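Local coordinates for conserved Archaeal protein (Sulfolobus acidocaldarius, PDB 4OPC) that reduces the double bonds of geranylgeranyl chains in archaeal membrane-lipid precursors, using one bound FAD per subunit, at residues Asp130-Gly135 and Asp324-Gly329; Tyr187-Leu192 and Glu244-Tyr249; Trp217-Phe220 and Lys226-Val229. All coordinates share one frame; numbering follows the deposited sequence. Where two conformers were deposited one is given.

Contact 1 (Asp130-Gly135 and Asp324-Gly329); sequences DGYVKG and DFSASG
Tyr132 and Ser326 make the close part of this surface contact, where a single aromatic ring reaches from a strand to the start of a short helix. The phenol OH of Tyr132 ends 3.2 Å from CB of Ser326, and behind it the ring carbon CE2 lies 3.7 Å from the backbone O of Phe325. The ring meets this backbone obliquely, and no hydrogen bond crosses between the segments. With CG anti to its own carbonyl carbon (chi1 -85°), Tyr132 carries the ring away from strand 132-140 and across to the loop. Much of what shapes the second segment is internal. OD1 of Asp324 accepts twice from the same face of its carboxylate plane, from Ser326 OG at 2.6 Å and from Ser326 N at 3.1 Å. Ser326 OG in turn takes the N-H of Gly329, 3.1 Å from that N, so one hydroxyl links carboxylate and helix start. The looser side is the turn at Asp130 and Gly131, which adopts positive phi angles, and Tyr132 alone of this segment reaches across; Asp130 is exposed. Asn282 bridges the two segments, its amide nitrogen bonded to Gly131 O and its OD1 to Ala327 N. Far from the flavin and lipid sites, the Tyr132 ring, just past the turn between strands 121-129 and 132-140, rests on an Asx turn that leads into a serine N-cap.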
loop_
_atom_site.group_PDB
_atom_site.type_symbol
_atom_site.label_atom_id
_atom_site.label_comp_id
_atom_site.label_asym_id
_atom_site.label_seq_id
_atom_site.Cartn_x
_atom_site.Cartn_y
_atom_site.Cartn_z
ATOM N N ASP A 130 -4.200 31.229 -5.670
ATOM C CA ASP A 130 -2.962 31.571 -6.372
ATOM C C ASP A 130 -2.084 30.342 -6.637
ATOM O O ASP A 130 -0.860 30.398 -6.515
ATOM C CB ASP A 130 -2.185 32.639 -5.600
ATOM C CG ASP A 130 -2.956 33.934 -5.473
ATOM O OD1 ASP A 130 -3.754 34.241 -6.382
ATOM O OD2 ASP A 130 -2.765 34.648 -4.468
ATOM N N GLY A 131 -2.719 29.228 -6.995
ATOM C CA GLY A 131 -2.000 28.030 -7.382
ATOM C C GLY A 131 -1.520 27.156 -6.237
ATOM O O GLY A 131 -0.873 26.142 -6.470
ATOM N N TYR A 132 -1.834 27.543 -5.003
ATOM C CA TYR A 132 -1.368 26.811 -3.831
ATOM C C TYR A 132 -2.504 26.250 -3.014
ATOM O O TYR A 132 -3.531 26.906 -2.812
ATOM C CB TYR A 132 -0.588 27.739 -2.899
ATOM C CG TYR A 132 0.864 27.904 -3.232
ATOM C CD1 TYR A 132 1.261 28.597 -4.364
ATOM C CD2 TYR A 132 1.848 27.381 -2.397
ATOM C CE1 TYR A 132 2.604 28.756 -4.668
ATOM C CE2 TYR A 132 3.184 27.534 -2.690
ATOM C CZ TYR A 132 3.561 28.226 -3.824
ATOM O OH TYR A 132 4.894 28.402 -4.130
ATOM N N VAL A 133 -2.308 25.048 -2.499
ATOM C CA VAL A 133 -3.143 24.584 -1.401
ATOM C C VAL A 133 -2.731 25.374 -0.169
ATOM O O VAL A 133 -1.534 25.476 0.146
ATOM C CB VAL A 133 -2.939 23.091 -1.142
ATOM C CG1 VAL A 133 -3.683 22.670 0.131
ATOM C CG2 VAL A 133 -3.408 22.277 -2.349
ATOM N N LYS A 134 -3.714 25.955 0.516
ATOM C CA LYS A 134 -3.430 26.825 1.658
ATOM C C LYS A 134 -4.109 26.371 2.944
ATOM O O LYS A 134 -4.039 27.061 3.957
ATOM C CB LYS A 134 -3.798 28.277 1.328
ATOM C CG LYS A 134 -2.935 28.858 0.206
ATOM C CD LYS A 134 -2.830 30.360 0.311
ATOM C CE LYS A 134 -1.856 30.924 -0.714
ATOM N NZ LYS A 134 -1.812 32.415 -0.641
ATOM N N GLY A 135 -4.754 25.214 2.898
ATOM C CA GLY A 135 -5.449 24.674 4.056
ATOM C C GLY A 135 -6.742 23.997 3.656
ATOM O O GLY A 135 -6.861 23.483 2.537
ATOM N N ASP A 324 10.112 27.568 1.346
ATOM C CA ASP A 324 9.595 27.279 0.004
ATOM C C ASP A 324 8.627 26.091 0.043
ATOM O O ASP A 324 9.055 24.946 0.181
ATOM C CB ASP A 324 10.770 26.985 -0.940
ATOM C CG ASP A 324 10.350 26.837 -2.399
ATOM O OD1 ASP A 324 9.143 26.860 -2.699
ATOM O OD2 ASP A 324 11.242 26.686 -3.263
ATOM N N PHE A 325 7.330 26.369 -0.077
ATOM C CA PHE A 325 6.307 25.331 -0.001
ATOM C C PHE A 325 5.710 25.037 -1.379
ATOM O O PHE A 325 4.672 24.381 -1.503
ATOM C CB PHE A 325 5.230 25.725 1.013
ATOM C CG PHE A 325 5.775 25.984 2.387
ATOM C CD1 PHE A 325 6.101 24.933 3.230
ATOM C CD2 PHE A 325 5.990 27.283 2.825
ATOM C CE1 PHE A 325 6.621 25.180 4.501
ATOM C CE2 PHE A 325 6.501 27.533 4.090
ATOM C CZ PHE A 325 6.820 26.478 4.924
ATOM N N SER A 326 6.389 25.503 -2.419
ATOM C CA SER A 326 6.021 25.148 -3.779
ATOM C C SER A 326 6.297 23.681 -4.039
ATOM O O SER A 326 6.928 22.985 -3.227
ATOM C CB SER A 326 6.823 25.978 -4.782
ATOM O OG SER A 326 8.201 25.594 -4.798
ATOM N N ALA A 327 5.839 23.207 -5.191
ATOM C CA ALA A 327 6.178 21.854 -5.618
ATOM C C ALA A 327 7.686 21.606 -5.540
ATOM O O ALA A 327 8.125 20.564 -5.043
ATOM C CB ALA A 327 5.671 21.601 -7.017
ATOM N N SER A 328 8.479 22.561 -6.017
ATOM C CA SER A 328 9.929 22.412 -5.978
ATOM C C SER A 328 10.435 22.369 -4.542
ATOM O O SER A 328 11.351 21.598 -4.217
ATOM C CB SER A 328 10.610 23.548 -6.738
ATOM O OG SER A 328 10.173 23.582 -8.079
ATOM N N GLY A 329 9.837 23.188 -3.685
ATOM C CA GLY A 329 10.217 23.222 -2.286
ATOM C C GLY A 329 9.919 21.938 -1.532
ATOM O O GLY A 329 10.581 21.633 -0.538
#

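Contact 2 (Tyr187-Leu192 and Glu244-Tyr249); sequences YREVLL and EYYKKY
Tyr246 projects from helix 242-253 onto strand 183-193, and the pair illustrates how a helix packs on the face of a mixed beta sheet in the geranylgeranyl reductase catalytic domain. The short axes approach to 9.7 Å and run obliquely to one another. Along the helix, Glu244 comes first; it looks to its own segment, where its OE2 forms a salt bridge with Lys247 NZ on the exposed side. Tyr245 follows and turns elsewhere, toward Leu231 and the prolines Pro213 and Pro240. Tyr246 then supplies the whole of the helix's share of the contact. Its CG lies anti to the backbone N (chi1 -177°), which sends the ring straight down to the sheet. There it receives the edge of Tyr187 on one face: a T-shaped pair with centroids 4.9 Å apart and planes at 77°, CE2 of Tyr187 standing over the ring centre. Beyond the ring, the hydroxyl reaches Glu189 and also meets CD1 of Leu191 at 3.7 Å. Lys247, Lys248 and Tyr249 complete the turn; the two lysines are exposed, while Tyr249 packs on Trp217 of strand 216-221, two strands over in the same sheet. The flavin touches Tyr187 too, though not its side chain, which stays about 6 Å away, so the contact lies close to the cofactor. Glu189 is the buried carboxylate that ties the two tyrosines together, and with a phenol donating to each oxygen its negative charge is probably well stabilised. Tyr187 OH gives to OE2 at 2.6 Å on its anti lone pair, whereas Tyr246 OH gives to OE1 at 2.8 Å from above the carboxylate plane, 57° out of it.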
loop_
_atom_site.group_PDB
_atom_site.type_symbol
_atom_site.label_atom_id
_atom_site.label_comp_id
_atom_site.label_asym_id
_atom_site.label_seq_id
_atom_site.Cartn_x
_atom_site.Cartn_y
_atom_site.Cartn_z
ATOM N N TYR A 187 -11.382 -8.371 0.841
ATOM C CA TYR A 187 -12.353 -8.597 1.896
ATOM C C TYR A 187 -11.775 -9.603 2.860
ATOM O O TYR A 187 -11.114 -10.560 2.422
ATOM C CB TYR A 187 -13.639 -9.172 1.290
ATOM C CG TYR A 187 -14.647 -9.594 2.330
ATOM C CD1 TYR A 187 -15.485 -8.665 2.927
ATOM C CD2 TYR A 187 -14.751 -10.924 2.728
ATOM C CE1 TYR A 187 -16.387 -9.045 3.884
ATOM C CE2 TYR A 187 -15.655 -11.306 3.693
ATOM C CZ TYR A 187 -16.475 -10.366 4.264
ATOM O OH TYR A 187 -17.398 -10.704 5.237
ATOM N N ARG A 188 -12.008 -9.418 4.152
ATOM C CA ARG A 188 -11.515 -10.374 5.132
ATOM C C ARG A 188 -12.431 -10.502 6.337
ATOM O O ARG A 188 -13.204 -9.587 6.662
ATOM C CB ARG A 188 -10.106 -9.990 5.610
ATOM C CG ARG A 188 -10.010 -8.690 6.438
ATOM C CD ARG A 188 -10.259 -8.942 7.944
ATOM N NE ARG A 188 -10.074 -7.762 8.783
ATOM C CZ ARG A 188 -10.982 -6.806 8.942
ATOM N NH1 ARG A 188 -12.136 -6.873 8.297
ATOM N NH2 ARG A 188 -10.739 -5.775 9.751
ATOM N N GLU A 189 -12.300 -11.632 7.026
ATOM C CA GLU A 189 -12.908 -11.835 8.331
ATOM C C GLU A 189 -11.858 -12.301 9.326
ATOM O O GLU A 189 -10.841 -12.871 8.938
ATOM C CB GLU A 189 -14.063 -12.850 8.252
ATOM C CG GLU A 189 -15.083 -12.478 7.202
ATOM C CD GLU A 189 -16.261 -13.414 7.119
ATOM O OE1 GLU A 189 -16.156 -14.577 7.580
ATOM O OE2 GLU A 189 -17.299 -12.980 6.576
ATOM N N VAL A 190 -12.075 -12.023 10.603
ATOM C CA VAL A 190 -11.265 -12.639 11.641
ATOM C C VAL A 190 -12.148 -13.626 12.390
ATOM O O VAL A 190 -13.215 -13.258 12.885
ATOM C CB VAL A 190 -10.642 -11.606 12.597
ATOM C CG1 VAL A 190 -9.987 -12.311 13.779
ATOM C CG2 VAL A 190 -9.631 -10.759 11.855
ATOM N N LEU A 191 -11.706 -14.882 12.447
ATOM C CA LEU A 191 -12.482 -15.961 13.046
ATOM C C LEU A 191 -11.643 -16.789 14.007
ATOM O O LEU A 191 -10.429 -16.904 13.848
ATOM C CB LEU A 191 -13.014 -16.881 11.942
ATOM C CG LEU A 191 -13.992 -16.248 10.951
ATOM C CD1 LEU A 191 -13.627 -16.644 9.541
ATOM C CD2 LEU A 191 -15.416 -16.674 11.267
ATOM N N LEU A 192 -12.307 -17.376 15.002
ATOM C CA LEU A 192 -11.681 -18.391 15.842
ATOM C C LEU A 192 -11.652 -19.721 15.096
ATOM O O LEU A 192 -12.483 -19.964 14.220
ATOM C CB LEU A 192 -12.455 -18.552 17.152
ATOM C CG LEU A 192 -12.610 -17.268 17.969
ATOM C CD1 LEU A 192 -13.297 -17.530 19.307
ATOM C CD2 LEU A 192 -11.257 -16.611 18.179
ATOM N N GLU A 244 -19.336 -12.954 -2.622
ATOM C CA GLU A 244 -19.782 -14.243 -3.131
ATOM C C GLU A 244 -18.596 -15.179 -3.358
ATOM O O GLU A 244 -18.695 -16.370 -3.088
ATOM C CB GLU A 244 -20.647 -14.081 -4.384
ATOM C CG GLU A 244 -22.034 -13.491 -4.103
ATOM C CD GLU A 244 -22.881 -14.355 -3.169
ATOM O OE1 GLU A 244 -22.863 -15.601 -3.303
ATOM O OE2 GLU A 244 -23.568 -13.785 -2.293
ATOM N N TYR A 245 -17.472 -14.647 -3.832
ATOM C CA TYR A 245 -16.251 -15.457 -3.916
ATOM C C TYR A 245 -15.875 -15.968 -2.535
ATOM O O TYR A 245 -15.532 -17.139 -2.367
ATOM C CB TYR A 245 -15.068 -14.641 -4.445
ATOM C CG TYR A 245 -14.984 -14.505 -5.946
ATOM C CD1 TYR A 245 -14.282 -15.429 -6.709
ATOM C CD2 TYR A 245 -15.584 -13.434 -6.599
ATOM C CE1 TYR A 245 -14.194 -15.304 -8.091
ATOM C CE2 TYR A 245 -15.495 -13.293 -7.971
ATOM C CZ TYR A 245 -14.801 -14.231 -8.712
ATOM O OH TYR A 245 -14.720 -14.094 -10.078
ATOM N N TYR A 246 -15.921 -15.077 -1.550
ATOM C CA TYR A 246 -15.554 -15.444 -0.185
ATOM C C TYR A 246 -16.428 -16.575 0.348
ATOM O O TYR A 246 -15.918 -17.576 0.850
ATOM C CB TYR A 246 -15.619 -14.233 0.756
ATOM C CG TYR A 246 -15.176 -14.547 2.171
ATOM C CD1 TYR A 246 -13.835 -14.435 2.546
ATOM C CD2 TYR A 246 -16.095 -14.954 3.132
ATOM C CE1 TYR A 246 -13.429 -14.718 3.852
ATOM C CE2 TYR A 246 -15.707 -15.244 4.433
ATOM C CZ TYR A 246 -14.375 -15.125 4.787
ATOM O OH TYR A 246 -14.001 -15.429 6.079
ATOM N N LYS A 247 -17.745 -16.430 0.234
ATOM C CA LYS A 247 -18.655 -17.464 0.702
ATOM C C LYS A 247 -18.435 -18.797 -0.008
ATOM O O LYS A 247 -18.495 -19.862 0.609
ATOM C CB LYS A 247 -20.094 -17.002 0.510
ATOM C CG LYS A 247 -20.532 -15.915 1.479
ATOM C CD LYS A 247 -21.842 -15.280 1.033
ATOM C CE LYS A 247 -22.887 -16.335 0.694
ATOM N NZ LYS A 247 -24.127 -15.715 0.143
ATOM N N LYS A 248 -18.173 -18.737 -1.306
ATOM C CA LYS A 248 -18.071 -19.952 -2.104
ATOM C C LYS A 248 -16.807 -20.753 -1.788
ATOM O O LYS A 248 -16.853 -21.985 -1.717
ATOM C CB LYS A 248 -18.118 -19.617 -3.597
ATOM C CG LYS A 248 -18.157 -20.834 -4.508
ATOM C CD LYS A 248 -18.304 -20.423 -5.967
ATOM C CE LYS A 248 -18.453 -21.634 -6.877
ATOM N NZ LYS A 248 -19.676 -22.421 -6.559
ATOM N N TYR A 249 -15.695 -20.059 -1.569
ATOM C CA TYR A 249 -14.403 -20.743 -1.483
ATOM C C TYR A 249 -13.751 -20.757 -0.094
ATOM O O TYR A 249 -12.687 -21.344 0.071
ATOM C CB TYR A 249 -13.434 -20.187 -2.531
ATOM C CG TYR A 249 -13.930 -20.380 -3.943
ATOM C CD1 TYR A 249 -14.104 -21.655 -4.460
ATOM C CD2 TYR A 249 -14.230 -19.291 -4.753
ATOM C CE1 TYR A 249 -14.564 -21.846 -5.751
ATOM C CE2 TYR A 249 -14.689 -19.470 -6.050
ATOM C CZ TYR A 249 -14.853 -20.754 -6.543
ATOM O OH TYR A 249 -15.308 -20.960 -7.828
#

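Contact 3 (Trp217-Phe220 and Lys226-Val229); sequences WWYF and KVNV. With PGT ((1S)-2-{[{[(2R)-2,3-dihydroxypropyl]oxy}(hydroxy)phosphoryl]oxy}-1-[(palmitoyloxy)methyl]ethyl stearate), chain C.
Val229, Asn228 and Val227 lose the most surface to strand 216-221 in this antiparallel hairpin, and each meets it in a different way. Val229 faces Tyr219 as a non-hydrogen-bonded pair; its CA-H points to Trp218 O, with CA to O 3.3 Å, while its methyl CG2 lies at the edge of the Trp217 ring. Asn228 is paired with Phe220 through two nearly straight backbone bonds, Phe220 N to Asn228 O at 2.8 Å and Asn228 N to Phe220 O at 2.9 Å. Its side chain has CG anti to the backbone N (chi1 -179°), which brings OD1 to the edge of the Trp218 indole. The N-H of Trp218 NE1 meets that OD1 at 3.0 Å, 172° at the hydrogen and almost within the ring plane, though tilted from the plane of the amide. The other end of the amide, ND2, is bonded to Cys48 O. Val227 sets its methyl CG2 squarely over the Tyr219 ring, 3.5 Å from the centroid and 4° off the normal, a clear CH-pi contact; the Tyr219 hydroxyl itself bonds Asp256. On the Asn228 side of the sheet, the bound lipid lies against the Trp218 ring, C39 being 3.4 Å from CZ3, and Trp218 and Phe220 also touch the flavin. Gripped at its only polar atom and with CD1 over the face of Phe220, the indole is probably held in its rotation, with the backbone of Val229 over one face and the opposite face turned as an apolar wall to the lipid chain.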
loop_
_atom_site.group_PDB
_atom_site.type_symbol
_atom_site.label_atom_id
_atom_site.label_comp_id
_atom_site.label_asym_id
_atom_site.label_seq_id
_atom_site.Cartn_x
_atom_site.Cartn_y
_atom_site.Cartn_z
ATOM N N TRP A 217 -5.916 -15.545 -2.170
ATOM C CA TRP A 217 -6.517 -15.819 -0.875
ATOM C C TRP A 217 -5.426 -15.828 0.177
ATOM O O TRP A 217 -4.263 -16.139 -0.119
ATOM C CB TRP A 217 -7.199 -17.187 -0.875
ATOM C CG TRP A 217 -8.634 -17.184 -1.308
ATOM C CD1 TRP A 217 -9.109 -17.255 -2.593
ATOM C CD2 TRP A 217 -9.780 -17.148 -0.454
ATOM N NE1 TRP A 217 -10.485 -17.250 -2.581
ATOM C CE2 TRP A 217 -10.920 -17.184 -1.281
ATOM C CE3 TRP A 217 -9.953 -17.088 0.931
ATOM C CZ2 TRP A 217 -12.215 -17.163 -0.765
ATOM C CZ3 TRP A 217 -11.237 -17.076 1.440
ATOM C CH2 TRP A 217 -12.349 -17.123 0.595
ATOM N N TRP A 218 -5.793 -15.505 1.414
ATOM C CA TRP A 218 -4.817 -15.578 2.485
ATOM C C TRP A 218 -5.398 -16.100 3.777
ATOM O O TRP A 218 -6.609 -16.045 3.999
ATOM C CB TRP A 218 -4.154 -14.221 2.720
ATOM C CG TRP A 218 -5.006 -13.175 3.385
ATOM C CD1 TRP A 218 -5.232 -13.030 4.726
ATOM C CD2 TRP A 218 -5.690 -12.087 2.743
ATOM N NE1 TRP A 218 -6.040 -11.940 4.954
ATOM C CE2 TRP A 218 -6.327 -11.340 3.754
ATOM C CE3 TRP A 218 -5.835 -11.684 1.408
ATOM C CZ2 TRP A 218 -7.085 -10.202 3.474
ATOM C CZ3 TRP A 218 -6.590 -10.571 1.129
ATOM C CH2 TRP A 218 -7.204 -9.834 2.160
ATOM N N TYR A 219 -4.505 -16.577 4.640
ATOM C CA TYR A 219 -4.843 -17.131 5.941
ATOM C C TYR A 219 -3.695 -16.669 6.840
ATOM O O TYR A 219 -2.602 -17.246 6.811
ATOM C CB TYR A 219 -4.935 -18.662 5.809
ATOM C CG TYR A 219 -5.274 -19.462 7.051
ATOM C CD1 TYR A 219 -4.300 -19.755 7.997
ATOM C CD2 TYR A 219 -6.549 -19.990 7.235
ATOM C CE1 TYR A 219 -4.590 -20.526 9.108
ATOM C CE2 TYR A 219 -6.852 -20.769 8.349
ATOM C CZ TYR A 219 -5.862 -21.030 9.279
ATOM O OH TYR A 219 -6.120 -21.798 10.394
ATOM N N PHE A 220 -3.936 -15.594 7.591
ATOM C CA PHE A 220 -2.901 -14.939 8.389
ATOM C C PHE A 220 -3.206 -15.207 9.871
ATOM O O PHE A 220 -4.109 -14.576 10.437
ATOM C CB PHE A 220 -2.921 -13.416 8.151
ATOM C CG PHE A 220 -2.387 -12.967 6.809
ATOM C CD1 PHE A 220 -1.857 -13.852 5.881
ATOM C CD2 PHE A 220 -2.403 -11.619 6.498
ATOM C CE1 PHE A 220 -1.363 -13.390 4.664
ATOM C CE2 PHE A 220 -1.918 -11.156 5.299
ATOM C CZ PHE A 220 -1.390 -12.036 4.375
ATOM N N LYS A 226 -6.834 -18.299 16.129
ATOM C CA LYS A 226 -7.508 -17.127 15.588
ATOM C C LYS A 226 -6.825 -16.736 14.292
ATOM O O LYS A 226 -5.601 -16.738 14.208
ATOM C CB LYS A 226 -7.473 -15.968 16.588
ATOM C CG LYS A 226 -8.162 -14.698 16.088
ATOM C CD LYS A 226 -8.447 -13.688 17.201
ATOM C CE LYS A 226 -7.196 -13.320 17.979
ATOM N NZ LYS A 226 -7.515 -12.417 19.133
ATOM N N VAL A 227 -7.616 -16.417 13.274
ATOM C CA VAL A 227 -7.057 -16.172 11.951
ATOM C C VAL A 227 -7.775 -15.050 11.211
ATOM O O VAL A 227 -8.989 -14.897 11.316
ATOM C CB VAL A 227 -7.047 -17.480 11.096
ATOM C CG1 VAL A 227 -8.464 -17.987 10.826
ATOM C CG2 VAL A 227 -6.290 -17.280 9.782
ATOM N N ASN A 228 -6.987 -14.255 10.495
ATOM C CA ASN A 228 -7.478 -13.263 9.543
ATOM C C ASN A 228 -7.435 -13.934 8.160
ATOM O O ASN A 228 -6.358 -14.239 7.639
ATOM C CB ASN A 228 -6.589 -12.000 9.636
ATOM C CG ASN A 228 -7.014 -10.875 8.703
ATOM O OD1 ASN A 228 -7.260 -11.085 7.514
ATOM N ND2 ASN A 228 -7.066 -9.657 9.243
ATOM N N VAL A 229 -8.610 -14.216 7.608
ATOM C CA VAL A 229 -8.710 -14.940 6.338
ATOM C C VAL A 229 -9.444 -14.070 5.326
ATOM O O VAL A 229 -10.452 -13.439 5.647
ATOM C CB VAL A 229 -9.388 -16.337 6.513
ATOM C CG1 VAL A 229 -10.681 -16.226 7.308
ATOM C CG2 VAL A 229 -9.633 -16.988 5.166
HETATM C C48 PGT C . -1.380 -10.002 -7.719
HETATM C C47 PGT C . -1.446 -8.500 -7.531
HETATM C C46 PGT C . -2.530 -8.167 -6.528
HETATM C C45 PGT C . -2.265 -8.911 -5.234
HETATM C C44 PGT C . -2.879 -8.177 -4.061
HETATM C C43 PGT C . -4.123 -8.905 -3.587
HETATM C C42 PGT C . -4.801 -8.059 -2.532
HETATM C C41 PGT C . -3.900 -8.020 -1.324
HETATM C C40 PGT C . -4.711 -7.805 -0.071
HETATM C C39 PGT C . -3.959 -8.460 1.065
HETATM C C38 PGT C . -2.571 -7.880 1.152
HETATM C C37 PGT C . -1.780 -8.664 2.171
HETATM C C36 PGT C . -0.431 -8.005 2.326
HETATM C C35 PGT C . 0.524 -8.912 3.066
HETATM C C34 PGT C . 1.843 -8.187 3.247
HETATM C C33 PGT C . 2.944 -9.132 3.680
HETATM C C32 PGT C . 3.883 -8.458 4.663
HETATM C C31 PGT C . 4.906 -7.568 3.975
HETATM O O31 PGT C . 4.996 -6.411 4.341
HETATM O O2 PGT C . 5.736 -8.041 2.928
HETATM C C2 PGT C . 7.069 -8.379 3.266
HETATM C C1 PGT C . 7.991 -7.180 3.343
HETATM O O3P PGT C . 7.384 -5.903 3.390
HETATM P P PGT C . 7.665 -4.897 2.197
HETATM O O1P PGT C . 7.607 -5.750 0.949
HETATM O O2P PGT C . 6.625 -3.789 2.133
HETATM O O4P PGT C . 9.101 -4.214 2.287
HETATM C C4 PGT C . 10.126 -4.695 3.133
HETATM C C5 PGT C . 11.414 -3.934 2.914
HETATM O O5 PGT C . 11.819 -3.340 4.126
HETATM C C6 PGT C . 11.201 -2.871 1.863
HETATM O O6 PGT C . 11.189 -1.584 2.438
HETATM C C3 PGT C . 7.709 -9.262 2.210
HETATM O O3 PGT C . 7.107 -10.530 2.098
HETATM C C11 PGT C . 7.126 -11.020 0.778
HETATM O O11 PGT C . 8.138 -10.928 0.113
HETATM C C12 PGT C . 5.883 -11.653 0.185
HETATM C C13 PGT C . 6.238 -12.507 -1.013
HETATM C C14 PGT C . 4.969 -13.099 -1.589
HETATM C C15 PGT C . 4.495 -12.275 -2.767
HETATM C C16 PGT C . 3.308 -12.944 -3.429
HETATM C C17 PGT C . 3.571 -13.042 -4.917
HETATM C C18 PGT C . 2.573 -13.972 -5.573
HETATM C C19 PGT C . 3.028 -14.297 -6.981
HETATM C C20 PGT C . 4.241 -15.207 -6.960
HETATM C C21 PGT C . 3.934 -16.482 -7.718
HETATM C C22 PGT C . 5.184 -17.016 -8.386
HETATM C C23 PGT C . 4.775 -17.862 -9.574
HETATM C C24 PGT C . 5.982 -18.184 -10.427
HETATM C C25 PGT C . 5.715 -17.782 -11.861
HETATM C C26 PGT C . 6.823 -16.873 -12.351
#

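How the contacts relate
Contacts 2 and 3 belong to one unit, their centres about 9 Å apart, whereas contact 1 lies on the opposite side of the chain's centre, some 45 Å and 43 Å from them between centres. Strands 183-193 and 226-234 are neighbours in the eight-stranded mixed sheet, joined by backbone bonds such as Leu191 O to Val227 N, and helix 242-253 follows strand 226-234 directly. Along the chain the contacts nest: contact 3 within the loop closed by contact 2, and both within that closed by contact 1. Contacts 2 and 3 form part of the catalytic domain, contact 3 lining the flavin and lipid pockets and contact 2 behind it, while contact 1 joins peripheral elements of the fold.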